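Local coordinates for protein kinase A regulatory subunit, putative (Trypanosoma cruzi, PDB 6FTF) that probably restrains the catalytic subunit of a cAMP-independent protein kinase A and binds the nucleoside analogue 7-cyano-7-deazainosine in two cyclic-nucleotide-binding domains, at residues K67-I72 against T123-T128; I85-H90 against E130-V135; C225-G230 against P282-Y287. One frame throughout, in Å; residues are numbered along the deposited sequence. Where two conformers were deposited one is given.

Contact 1 (K67-I72 against T123-T128); sequences KHDDCI and TVKVCT. With 7CI (7-cyano-7-deazainosine), chain F.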
loop_
_atom_site.group_PDB
_atom_site.type_symbol
_atom_site.label_atom_id
_atom_site.label_comp_id
_atom_site.label_asym_id
_atom_site.label_seq_id
_atom_site.Cartn_x
_atom_site.Cartn_y
_atom_site.Cartn_z
ATOM N N LYS A 67 -14.356 -21.440 -8.588
ATOM C CA LYS A 67 -15.342 -21.843 -7.592
ATOM C C LYS A 67 -14.652 -22.326 -6.328
ATOM O O LYS A 67 -13.472 -22.670 -6.341
ATOM C CB LYS A 67 -16.227 -22.978 -8.120
ATOM C CG LYS A 67 -16.986 -22.618 -9.370
ATOM C CD LYS A 67 -17.950 -21.471 -9.113
ATOM C CE LYS A 67 -18.815 -21.156 -10.321
ATOM N NZ LYS A 67 -19.709 -22.291 -10.698
ATOM N N HIS A 68 -15.431 -22.402 -5.247
ATOM C CA HIS A 68 -14.954 -22.957 -3.987
ATOM C C HIS A 68 -14.166 -24.235 -4.230
ATOM O O HIS A 68 -14.618 -25.129 -4.954
ATOM C CB HIS A 68 -16.154 -23.262 -3.088
ATOM C CG HIS A 68 -15.766 -23.724 -1.721
ATOM N ND1 HIS A 68 -15.674 -25.056 -1.376
ATOM C CD2 HIS A 68 -15.419 -23.023 -0.615
ATOM C CE1 HIS A 68 -15.293 -25.154 -0.114
ATOM N NE2 HIS A 68 -15.138 -23.936 0.371
ATOM N N ASP A 69 -13.001 -24.331 -3.586
ATOM C CA ASP A 69 -12.070 -25.457 -3.612
ATOM C C ASP A 69 -11.250 -25.569 -4.899
ATOM O O ASP A 69 -10.333 -26.406 -4.951
ATOM C CB ASP A 69 -12.714 -26.817 -3.280
ATOM C CG ASP A 69 -12.867 -27.056 -1.788
ATOM O OD1 ASP A 69 -12.212 -26.384 -0.974
ATOM O OD2 ASP A 69 -13.638 -27.968 -1.429
ATOM N N ASP A 70 -11.493 -24.741 -5.912
ATOM C CA ASP A 70 -10.575 -24.706 -7.041
ATOM C C ASP A 70 -9.231 -24.155 -6.589
ATOM O O ASP A 70 -9.158 -23.242 -5.762
ATOM C CB ASP A 70 -11.081 -23.757 -8.126
ATOM C CG ASP A 70 -12.245 -24.296 -8.917
ATOM O OD1 ASP A 70 -12.576 -25.500 -8.816
ATOM O OD2 ASP A 70 -12.822 -23.479 -9.681
ATOM N N CYS A 71 -8.162 -24.686 -7.166
ATOM C CA CYS A 71 -6.827 -24.130 -6.967
ATOM C C CYS A 71 -6.486 -23.214 -8.133
ATOM O O CYS A 71 -6.500 -23.645 -9.290
ATOM C CB CYS A 71 -5.780 -25.235 -6.854
ATOM S SG CYS A 71 -5.941 -26.198 -5.363
ATOM N N ILE A 72 -6.239 -21.939 -7.838
ATOM C CA ILE A 72 -5.761 -21.021 -8.866
ATOM C C ILE A 72 -4.375 -21.443 -9.336
ATOM O O ILE A 72 -4.050 -21.355 -10.526
ATOM C CB ILE A 72 -5.787 -19.572 -8.339
ATOM C CG1 ILE A 72 -7.219 -19.159 -7.992
ATOM C CG2 ILE A 72 -5.184 -18.613 -9.358
ATOM C CD1 ILE A 72 -7.352 -17.825 -7.309
ATOM N N THR A 123 0.188 -23.274 -2.590
ATOM C CA THR A 123 -1.091 -23.489 -3.239
ATOM C C THR A 123 -2.062 -22.374 -2.882
ATOM O O THR A 123 -2.099 -21.895 -1.746
ATOM C CB THR A 123 -1.626 -24.856 -2.831
ATOM O OG1 THR A 123 -0.770 -25.839 -3.405
ATOM C CG2 THR A 123 -3.050 -25.081 -3.318
ATOM N N VAL A 124 -2.837 -21.950 -3.877
ATOM C CA VAL A 124 -3.840 -20.901 -3.723
ATOM C C VAL A 124 -5.194 -21.533 -3.990
ATOM O O VAL A 124 -5.473 -21.933 -5.124
ATOM C CB VAL A 124 -3.579 -19.745 -4.692
ATOM C CG1 VAL A 124 -4.648 -18.699 -4.518
ATOM C CG2 VAL A 124 -2.176 -19.169 -4.484
ATOM N N LYS A 125 -6.033 -21.621 -2.964
ATOM C CA LYS A 125 -7.263 -22.413 -3.034
ATOM C C LYS A 125 -8.455 -21.546 -2.654
ATOM O O LYS A 125 -8.488 -20.977 -1.561
ATOM C CB LYS A 125 -7.162 -23.636 -2.118
ATOM C CG LYS A 125 -8.246 -24.678 -2.328
ATOM C CD LYS A 125 -7.914 -25.911 -1.528
ATOM C CE LYS A 125 -8.944 -27.010 -1.732
ATOM N NZ LYS A 125 -8.455 -28.315 -1.208
ATOM N N VAL A 126 -9.442 -21.452 -3.555
ATOM C CA VAL A 126 -10.575 -20.554 -3.352
ATOM C C VAL A 126 -11.413 -21.026 -2.170
ATOM O O VAL A 126 -11.723 -22.218 -2.043
ATOM C CB VAL A 126 -11.406 -20.496 -4.644
ATOM C CG1 VAL A 126 -12.660 -19.672 -4.440
ATOM C CG2 VAL A 126 -10.570 -19.951 -5.777
ATOM N N CYS A 127 -11.813 -20.092 -1.310
ATOM C CA CYS A 127 -12.569 -20.464 -0.123
ATOM C C CYS A 127 -13.889 -19.727 0.011
ATOM O O CYS A 127 -14.588 -19.920 1.015
ATOM C CB CYS A 127 -11.729 -20.308 1.154
ATOM S SG CYS A 127 -11.110 -18.660 1.474
ATOM N N THR A 128 -14.272 -18.935 -0.978
ATOM C CA THR A 128 -15.628 -18.430 -1.114
ATOM C C THR A 128 -16.346 -19.247 -2.180
ATOM O O THR A 128 -15.749 -20.089 -2.849
ATOM C CB THR A 128 -15.592 -16.949 -1.488
ATOM O OG1 THR A 128 -14.642 -16.737 -2.542
ATOM C CG2 THR A 128 -15.182 -16.115 -0.288
HETATM C C1 7CI F . 1.007 -16.028 -2.188
HETATM N N1 7CI F . 1.915 -16.315 -1.034
HETATM O O1 7CI F . 0.719 -17.252 -2.847
HETATM C C2 7CI F . 1.819 -15.720 0.157
HETATM N N2 7CI F . 0.979 -14.747 0.589
HETATM O O2 7CI F . 0.681 -14.358 -3.776
HETATM C C3 7CI F . 1.120 -14.301 1.849
HETATM N N3 7CI F . 2.102 -14.836 2.694
HETATM O O3 7CI F . 2.392 -15.496 -5.396
HETATM C C4 7CI F . 2.953 -15.809 2.273
HETATM N N4 7CI F . 5.507 -18.824 0.926
HETATM C C5 7CI F . 2.845 -16.299 0.971
HETATM O O5 7CI F . 3.815 -16.223 3.101
HETATM C C6 7CI F . 3.539 -17.303 0.193
HETATM C C7 7CI F . 2.884 -17.266 -1.047
HETATM C C8 7CI F . 4.614 -18.135 0.595
HETATM C C9 7CI F . 1.621 -15.159 -3.185
HETATM C C10 7CI F . 2.208 -16.093 -4.107
HETATM C C11 7CI F . 1.150 -17.175 -4.188
HETATM C C12 7CI F . 1.710 -18.585 -4.678
HETATM O O4 7CI F . 2.882 -18.914 -3.964
HETATM O O HOH W 1 -14.907 -22.226 2.988
HETATM O O HOH W 2 -11.360 -24.050 -0.030
#
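Val126 turns its side chain toward the turn of residues 67-70. Its CB sits 3.4 Å from Lys67 O; beyond it the two methyls part, CG1 lying against the same carbonyl and CG2 against Asp70 O, with CG2 also 4.1 Å from Ile72 CG1. The two side chains cross there at about a right angle, while Ile72 CD1 packs on Val124 CG1. Leu131 and Phe66 close in on both Ile72 and Val126, so this apolar patch faces the interior of the barrel.

The type II turn from Lys67 to Asp70 carries the chain out of strand 62-67 and into strand 71-73, passing from one sheet to the other of the cupin-like beta barrel of a cyclic nucleotide-binding domain. Backbone bonds lace the turn and the residues after it to strand 123-126: Asp69 N gives its hydrogen to Val126 O, Val126 N to Asp70 O at 2.9 Å and nearly straight (171°), and Ile72 N to Val124 O. Cys71 and Lys125 form the antiparallel non-hydrogen-bonded pair between them.

Lys125, with CG anti to the backbone N (chi1 -168°) and the chain extended beyond, runs over Asp69 and brings CE to 3.4 Å from Asp69 OD1. Its NZ stops 4.2 Å from that oxygen, too far for a salt bridge. Asp69 OD1 instead accepts a hydrogen bond from a water that also donates to Val126 O. The edge of the His68 ring meets Cys127 O, and a second water joins His68 NE2 to that carbonyl. Val124 CG2 reaches the ribose of the bound 7-cyano-7-deazainosine, 3.8 Å from its O1.

Contact 2 (I85-H90 against E130-V135); sequences IIQSGH and ELIAWV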
loop_
_atom_site.group_PDB
_atom_site.type_symbol
_atom_site.label_atom_id
_atom_site.label_comp_id
_atom_site.label_asym_id
_atom_site.label_seq_id
_atom_site.Cartn_x
_atom_site.Cartn_y
_atom_site.Cartn_z
ATOM N N ILE A 85 -5.286 -10.598 -10.065
ATOM C CA ILE A 85 -5.764 -9.561 -9.156
ATOM C C ILE A 85 -7.232 -9.871 -8.884
ATOM O O ILE A 85 -8.041 -10.004 -9.814
ATOM C CB ILE A 85 -5.587 -8.147 -9.736
ATOM C CG1 ILE A 85 -4.137 -7.905 -10.186
ATOM C CG2 ILE A 85 -6.004 -7.101 -8.680
ATOM C CD1 ILE A 85 -3.090 -8.069 -9.097
ATOM N N ILE A 86 -7.578 -10.041 -7.624
ATOM C CA ILE A 86 -8.907 -10.510 -7.247
ATOM C C ILE A 86 -9.907 -9.361 -7.289
ATOM O O ILE A 86 -9.756 -8.354 -6.589
ATOM C CB ILE A 86 -8.861 -11.146 -5.854
ATOM C CG1 ILE A 86 -7.936 -12.360 -5.850
ATOM C CG2 ILE A 86 -10.259 -11.521 -5.408
ATOM C CD1 ILE A 86 -7.620 -12.876 -4.467
ATOM N N GLN A 87 -10.960 -9.522 -8.096
ATOM C CA GLN A 87 -12.094 -8.606 -8.073
ATOM C C GLN A 87 -13.006 -8.892 -6.888
ATOM O O GLN A 87 -13.387 -7.973 -6.146
ATOM C CB GLN A 87 -12.878 -8.723 -9.378
ATOM C CG GLN A 87 -14.172 -7.922 -9.391
ATOM C CD GLN A 87 -14.917 -8.079 -10.696
ATOM O OE1 GLN A 87 -14.348 -7.936 -11.789
ATOM N NE2 GLN A 87 -16.202 -8.399 -10.604
ATOM N N SER A 88 -13.344 -10.158 -6.676
ATOM C CA SER A 88 -14.175 -10.540 -5.549
ATOM C C SER A 88 -13.907 -11.998 -5.239
ATOM O O SER A 88 -13.499 -12.773 -6.110
ATOM C CB SER A 88 -15.654 -10.282 -5.823
ATOM O OG SER A 88 -16.090 -10.943 -6.994
ATOM N N GLY A 89 -14.141 -12.364 -3.989
ATOM C CA GLY A 89 -13.852 -13.697 -3.510
ATOM C C GLY A 89 -12.578 -13.726 -2.688
ATOM O O GLY A 89 -11.796 -12.772 -2.652
ATOM N N HIS A 90 -12.379 -14.848 -2.006
ATOM C CA HIS A 90 -11.223 -15.040 -1.140
ATOM C C HIS A 90 -10.551 -16.362 -1.470
ATOM O O HIS A 90 -11.188 -17.313 -1.940
ATOM C CB HIS A 90 -11.594 -15.104 0.348
ATOM C CG HIS A 90 -12.260 -13.880 0.878
ATOM N ND1 HIS A 90 -12.821 -13.846 2.137
ATOM C CD2 HIS A 90 -12.421 -12.644 0.359
ATOM C CE1 HIS A 90 -13.316 -12.642 2.360
ATOM N NE2 HIS A 90 -13.089 -11.893 1.297
ATOM N N GLU A 130 -17.524 -18.305 -5.078
ATOM C CA GLU A 130 -16.910 -17.965 -6.355
ATOM C C GLU A 130 -15.767 -16.994 -6.108
ATOM O O GLU A 130 -15.690 -16.348 -5.066
ATOM C CB GLU A 130 -17.902 -17.308 -7.335
ATOM C CG GLU A 130 -19.165 -18.092 -7.593
ATOM C CD GLU A 130 -20.287 -17.768 -6.623
ATOM O OE1 GLU A 130 -20.239 -16.716 -5.943
ATOM O OE2 GLU A 130 -21.237 -18.576 -6.554
ATOM N N LEU A 131 -14.898 -16.876 -7.105
ATOM C CA LEU A 131 -13.866 -15.855 -7.126
ATOM C C LEU A 131 -13.715 -15.384 -8.562
ATOM O O LEU A 131 -13.694 -16.192 -9.501
ATOM C CB LEU A 131 -12.556 -16.393 -6.548
ATOM C CG LEU A 131 -11.393 -15.415 -6.465
ATOM C CD1 LEU A 131 -10.473 -15.783 -5.289
ATOM C CD2 LEU A 131 -10.578 -15.381 -7.762
ATOM N N ILE A 132 -13.657 -14.068 -8.738
ATOM C CA ILE A 132 -13.464 -13.441 -10.036
ATOM C C ILE A 132 -12.139 -12.707 -9.986
ATOM O O ILE A 132 -11.892 -11.941 -9.049
ATOM C CB ILE A 132 -14.597 -12.447 -10.354
ATOM C CG1 ILE A 132 -15.952 -13.146 -10.370
ATOM C CG2 ILE A 132 -14.344 -11.730 -11.679
ATOM C CD1 ILE A 132 -17.131 -12.219 -10.214
ATOM N N ALA A 133 -11.301 -12.912 -10.997
ATOM C CA ALA A 133 -9.993 -12.281 -11.048
ATOM C C ALA A 133 -9.722 -11.715 -12.432
ATOM O O ALA A 133 -10.283 -12.158 -13.436
ATOM C CB ALA A 133 -8.893 -13.276 -10.707
ATOM N N TRP A 134 -8.804 -10.750 -12.468
ATOM C CA TRP A 134 -8.237 -10.226 -13.701
ATOM C C TRP A 134 -6.787 -10.691 -13.782
ATOM O O TRP A 134 -6.045 -10.617 -12.793
ATOM C CB TRP A 134 -8.362 -8.701 -13.750
ATOM C CG TRP A 134 -9.791 -8.286 -13.875
ATOM C CD1 TRP A 134 -10.659 -7.993 -12.844
ATOM C CD2 TRP A 134 -10.564 -8.193 -15.078
ATOM N NE1 TRP A 134 -11.901 -7.701 -13.349
ATOM C CE2 TRP A 134 -11.868 -7.815 -14.712
ATOM C CE3 TRP A 134 -10.274 -8.366 -16.430
ATOM C CZ2 TRP A 134 -12.874 -7.611 -15.651
ATOM C CZ3 TRP A 134 -11.273 -8.164 -17.356
ATOM C CH2 TRP A 134 -12.561 -7.796 -16.964
ATOM N N VAL A 135 -6.391 -11.180 -14.947
ATOM C CA VAL A 135 -5.165 -11.955 -15.099
ATOM C C VAL A 135 -4.225 -11.274 -16.079
ATOM O O VAL A 135 -4.621 -10.918 -17.193
ATOM C CB VAL A 135 -5.476 -13.387 -15.559
ATOM C CG1 VAL A 135 -4.215 -14.269 -15.481
ATOM C CG2 VAL A 135 -6.630 -13.965 -14.749
#
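Gln87 holds CG anti to its own N (chi1 173°) and stays extended to the amide, while Trp134 keeps CG beside its N (chi1 -68°); together these bring the indole N-H to the amide oxygen. Gln87 belongs to a classic beta bulge in the antiparallel sheet of the cyclic nucleotide-binding domain: it and Ser88 both stand opposite Ile132, shifting the register by one between Ile86-Ala133 and Ser88-Ile132. Ile132 O takes the N-H of Gln87 at 2.8 Å and, weakly, that of Ser88, and Ile132 N returns a bond to Ser88 O.

Ahead of the bulge the pairing is regular, with Ile85 and Trp134 exchanging two backbone bonds. Beyond it Gly89 brings its CA to 3.6 Å from Glu130 O, with Leu131 alongside.

On the face carrying Ile132, the Gln87 and Ile132 side chains extend alongside one another, CG2 of Ile132 against the amide. Ser88 OG rests 3.6 Å from Ile132 CD1. On the other face Ile86 CD1 meets Leu131 CD1 at 4.2 Å, and Leu131 CG approaches Ser88 O. Leu35 of helix 30-42 covers Gln87 and Trp134 together, tying helix to sheet. Trp134 NE1 bonds to Gln87 OE1 at 2.9 Å, in the carbonyl plane, the amide and indole planes 29° apart.

Contact 3 (C225-G230 against P282-Y287); sequences CEFTQG and PKYEYY. With 7CI (7-cyano-7-deazainosine), chain E; EDO (1,2-ethanediol), chain C.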
loop_
_atom_site.group_PDB
_atom_site.type_symbol
_atom_site.label_atom_id
_atom_site.label_comp_id
_atom_site.label_asym_id
_atom_site.label_seq_id
_atom_site.Cartn_x
_atom_site.Cartn_y
_atom_site.Cartn_z
ATOM N N CYS A 225 3.319 18.222 20.395
ATOM C CA CYS A 225 4.298 17.214 20.793
ATOM C C CYS A 225 5.361 17.113 19.708
ATOM O O CYS A 225 5.310 17.819 18.696
ATOM C CB CYS A 225 3.641 15.849 21.026
ATOM S SG CYS A 225 3.039 15.012 19.529
ATOM N N GLU A 226 6.319 16.211 19.924
ATOM C CA GLU A 226 7.321 15.832 18.937
ATOM C C GLU A 226 7.241 14.338 18.662
ATOM O O GLU A 226 6.694 13.575 19.461
ATOM C CB GLU A 226 8.737 16.171 19.427
ATOM C CG GLU A 226 8.942 17.686 19.499
ATOM C CD GLU A 226 10.379 18.107 19.781
ATOM O OE1 GLU A 226 10.671 19.326 19.629
ATOM O OE2 GLU A 226 11.211 17.248 20.146
ATOM N N PHE A 227 7.770 13.938 17.509
ATOM C CA PHE A 227 7.972 12.542 17.142
ATOM C C PHE A 227 9.361 12.426 16.532
ATOM O O PHE A 227 9.955 13.415 16.091
ATOM C CB PHE A 227 6.918 12.052 16.145
ATOM C CG PHE A 227 5.553 11.906 16.728
ATOM C CD1 PHE A 227 5.297 10.973 17.717
ATOM C CD2 PHE A 227 4.506 12.666 16.265
ATOM C CE1 PHE A 227 4.025 10.835 18.254
ATOM C CE2 PHE A 227 3.238 12.516 16.793
ATOM C CZ PHE A 227 3.005 11.603 17.779
ATOM N N THR A 228 9.874 11.199 16.471
ATOM C CA THR A 228 11.235 10.992 15.995
ATOM C C THR A 228 11.335 9.648 15.276
ATOM O O THR A 228 10.327 9.032 14.932
ATOM C CB THR A 228 12.219 11.179 17.158
ATOM O OG1 THR A 228 13.560 11.221 16.666
ATOM C CG2 THR A 228 12.074 10.080 18.158
ATOM N N GLN A 229 12.567 9.217 15.029
ATOM C CA GLN A 229 12.833 8.031 14.231
ATOM C C GLN A 229 12.005 6.843 14.706
ATOM O O GLN A 229 11.979 6.521 15.894
ATOM C CB GLN A 229 14.333 7.733 14.345
ATOM C CG GLN A 229 14.805 6.528 13.578
ATOM C CD GLN A 229 16.307 6.367 13.625
ATOM O OE1 GLN A 229 17.056 7.355 13.653
ATOM N NE2 GLN A 229 16.757 5.124 13.665
ATOM N N GLY A 230 11.339 6.190 13.761
ATOM C CA GLY A 230 10.491 5.055 14.032
ATOM C C GLY A 230 9.032 5.395 14.220
ATOM O O GLY A 230 8.185 4.507 14.120
ATOM N N PRO A 282 -1.126 9.922 25.857
ATOM C CA PRO A 282 -1.288 11.332 26.234
ATOM C C PRO A 282 -0.818 12.314 25.185
ATOM O O PRO A 282 -1.269 13.467 25.214
ATOM C CB PRO A 282 -0.485 11.450 27.537
ATOM C CG PRO A 282 0.453 10.304 27.513
ATOM C CD PRO A 282 -0.264 9.200 26.810
ATOM N N LYS A 283 0.052 11.907 24.259
ATOM C CA LYS A 283 0.473 12.827 23.208
ATOM C C LYS A 283 -0.662 13.190 22.260
ATOM O O LYS A 283 -0.511 14.150 21.495
ATOM C CB LYS A 283 1.650 12.249 22.418
ATOM C CG LYS A 283 2.901 12.078 23.269
ATOM C CD LYS A 283 4.006 11.269 22.579
ATOM C CE LYS A 283 4.891 12.133 21.675
ATOM N NZ LYS A 283 6.236 11.502 21.351
ATOM N N TYR A 284 -1.779 12.451 22.299
ATOM C CA TYR A 284 -2.936 12.698 21.449
ATOM C C TYR A 284 -4.126 13.259 22.222
ATOM O O TYR A 284 -5.247 13.252 21.706
ATOM C CB TYR A 284 -3.321 11.429 20.681
ATOM C CG TYR A 284 -2.258 10.928 19.707
ATOM C CD1 TYR A 284 -1.141 10.235 20.149
ATOM C CD2 TYR A 284 -2.393 11.138 18.350
ATOM C CE1 TYR A 284 -0.189 9.784 19.257
ATOM C CE2 TYR A 284 -1.448 10.675 17.445
ATOM C CZ TYR A 284 -0.350 9.997 17.907
ATOM O OH TYR A 284 0.630 9.529 17.054
ATOM N N GLU A 285 -3.894 13.814 23.418
ATOM C CA GLU A 285 -4.965 14.484 24.143
ATOM C C GLU A 285 -5.578 15.611 23.314
ATOM O O GLU A 285 -6.801 15.771 23.278
ATOM C CB GLU A 285 -4.425 15.022 25.466
ATOM C CG GLU A 285 -5.482 15.724 26.297
ATOM C CD GLU A 285 -4.972 16.183 27.648
ATOM O OE1 GLU A 285 -5.768 16.798 28.390
ATOM O OE2 GLU A 285 -3.788 15.935 27.964
ATOM N N TYR A 286 -4.740 16.397 22.646
ATOM C CA TYR A 286 -5.230 17.479 21.800
ATOM C C TYR A 286 -6.197 16.942 20.740
ATOM O O TYR A 286 -7.296 17.471 20.547
ATOM C CB TYR A 286 -4.027 18.208 21.178
ATOM C CG TYR A 286 -4.434 19.249 20.172
ATOM C CD1 TYR A 286 -4.721 20.549 20.552
ATOM C CD2 TYR A 286 -4.565 18.921 18.844
ATOM C CE1 TYR A 286 -5.126 21.491 19.634
ATOM C CE2 TYR A 286 -4.973 19.860 17.915
ATOM C CZ TYR A 286 -5.251 21.136 18.322
ATOM O OH TYR A 286 -5.674 22.073 17.414
ATOM N N TYR A 287 -5.807 15.871 20.049
ATOM C CA TYR A 287 -6.652 15.288 19.013
ATOM C C TYR A 287 -7.969 14.797 19.574
ATOM O O TYR A 287 -9.000 14.907 18.911
ATOM C CB TYR A 287 -5.934 14.126 18.346
ATOM C CG TYR A 287 -6.699 13.483 17.222
ATOM C CD1 TYR A 287 -7.089 14.212 16.100
ATOM C CD2 TYR A 287 -6.978 12.134 17.241
ATOM C CE1 TYR A 287 -7.751 13.617 15.041
ATOM C CE2 TYR A 287 -7.617 11.516 16.195
ATOM C CZ TYR A 287 -8.005 12.257 15.091
ATOM O OH TYR A 287 -8.627 11.615 14.057
HETATM C C1 7CI E . -0.438 14.271 13.768
HETATM N N1 7CI E . -1.308 14.773 14.898
HETATM O O1 7CI E . -0.443 15.211 12.716
HETATM C C2 7CI E . -1.082 14.519 16.176
HETATM N N2 7CI E . -0.064 13.832 16.747
HETATM O O2 7CI E . 0.074 12.211 12.722
HETATM C C3 7CI E . -0.008 13.789 18.094
HETATM N N3 7CI E . -1.025 14.357 18.877
HETATM O O3 7CI E . -2.058 12.422 11.142
HETATM C C4 7CI E . -2.081 15.021 18.315
HETATM N N4 7CI E . -5.182 17.093 16.356
HETATM C C5 7CI E . -2.129 15.154 16.911
HETATM O O5 7CI E . -2.970 15.460 19.100
HETATM C C6 7CI E . -3.014 15.801 15.949
HETATM C C7 7CI E . -2.425 15.523 14.724
HETATM C C8 7CI E . -4.194 16.507 16.178
HETATM C C9 7CI E . -0.956 13.001 13.188
HETATM C C10 7CI E . -1.821 13.465 12.135
HETATM C C11 7CI E . -0.979 14.616 11.542
HETATM C C12 7CI E . -1.821 15.693 10.745
HETATM O O4 7CI E . -2.944 16.053 11.472
HETATM C C1 EDO C . 14.467 1.932 13.153
HETATM O O1 EDO C . 15.510 2.801 12.707
HETATM C C2 EDO C . 13.352 2.747 13.793
HETATM O O2 EDO C . 13.903 3.508 14.870
#
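The end of strand 221-228 passes the short 3-10 segment 282-283 that leads into helix 285-293, the two backbones coming nearest at Cys225 and Lys283, whose CA atoms are 6.3 Å apart. They enclose the base of 7-cyano-7-deazainosine in the second cyclic nucleotide-binding domain, consistent with the helical lid that covers the base in such domains.

Lys283 reaches across to the strand: in the conformer given, with a kink at its third torsion (85°), NZ donates to Glu226 O at 2.8 Å, nearly along the C=O axis, and CE passes Cys225 CB and Phe227 CE1, the lysine running antiparallel to the Phe227 side chain. A second conformer of Lys283 makes this tie less certain. The Glu226 carboxylate points elsewhere, to a salt bridge with Lys223.

Phe227 also crosses Tyr284 obliquely, ring planes at 41°, with its CZ 3.2 Å from Tyr284 OH. Both rings then serve the ligand in different ways. Phe227 offers its edge to base atom N2, whereas Tyr284 lays a face on the base, atom C3 lying 3.5 Å above the ring plane and offset toward its rim. Leu236 of helix 235-240 packs on Tyr284 and also on Tyr287. Cys225 SG touches C3 too, at 3.6 Å.

Farther along the lid, the edge of the Tyr286 ring approaches the cyano nitrogen N4, and Tyr287 N gives a weak hydrogen bond to the base carbonyl O5. Tyr286 OH is itself held by Arg215 N. The base N-H at N3 donates to the backbone, Lys283 O, at 2.7 Å, with an angle of 167° at the hydrogen.

Overall arrangement
Contacts 1 and 2 belong to the first cyclic nucleotide-binding domain, their centres 11 Å apart. Their segments alternate along the chain, 67-72, 85-90, 123-128 and then 130-135, and each contact sits in one of the two four-stranded sheets of the barrel. They meet at His90: Cys127 N probably bonds to His90 O, and Thr128 OG1 to His90 N. Contact 3 follows in series, belonging to the second domain on the opposite side of the chain's centre, its centre about 44 Å from that of contact 1 and 40 Å from that of contact 2. Each domain thus has its own nucleoside site, touched by contact 1 in one and lined by contact 3 in the other.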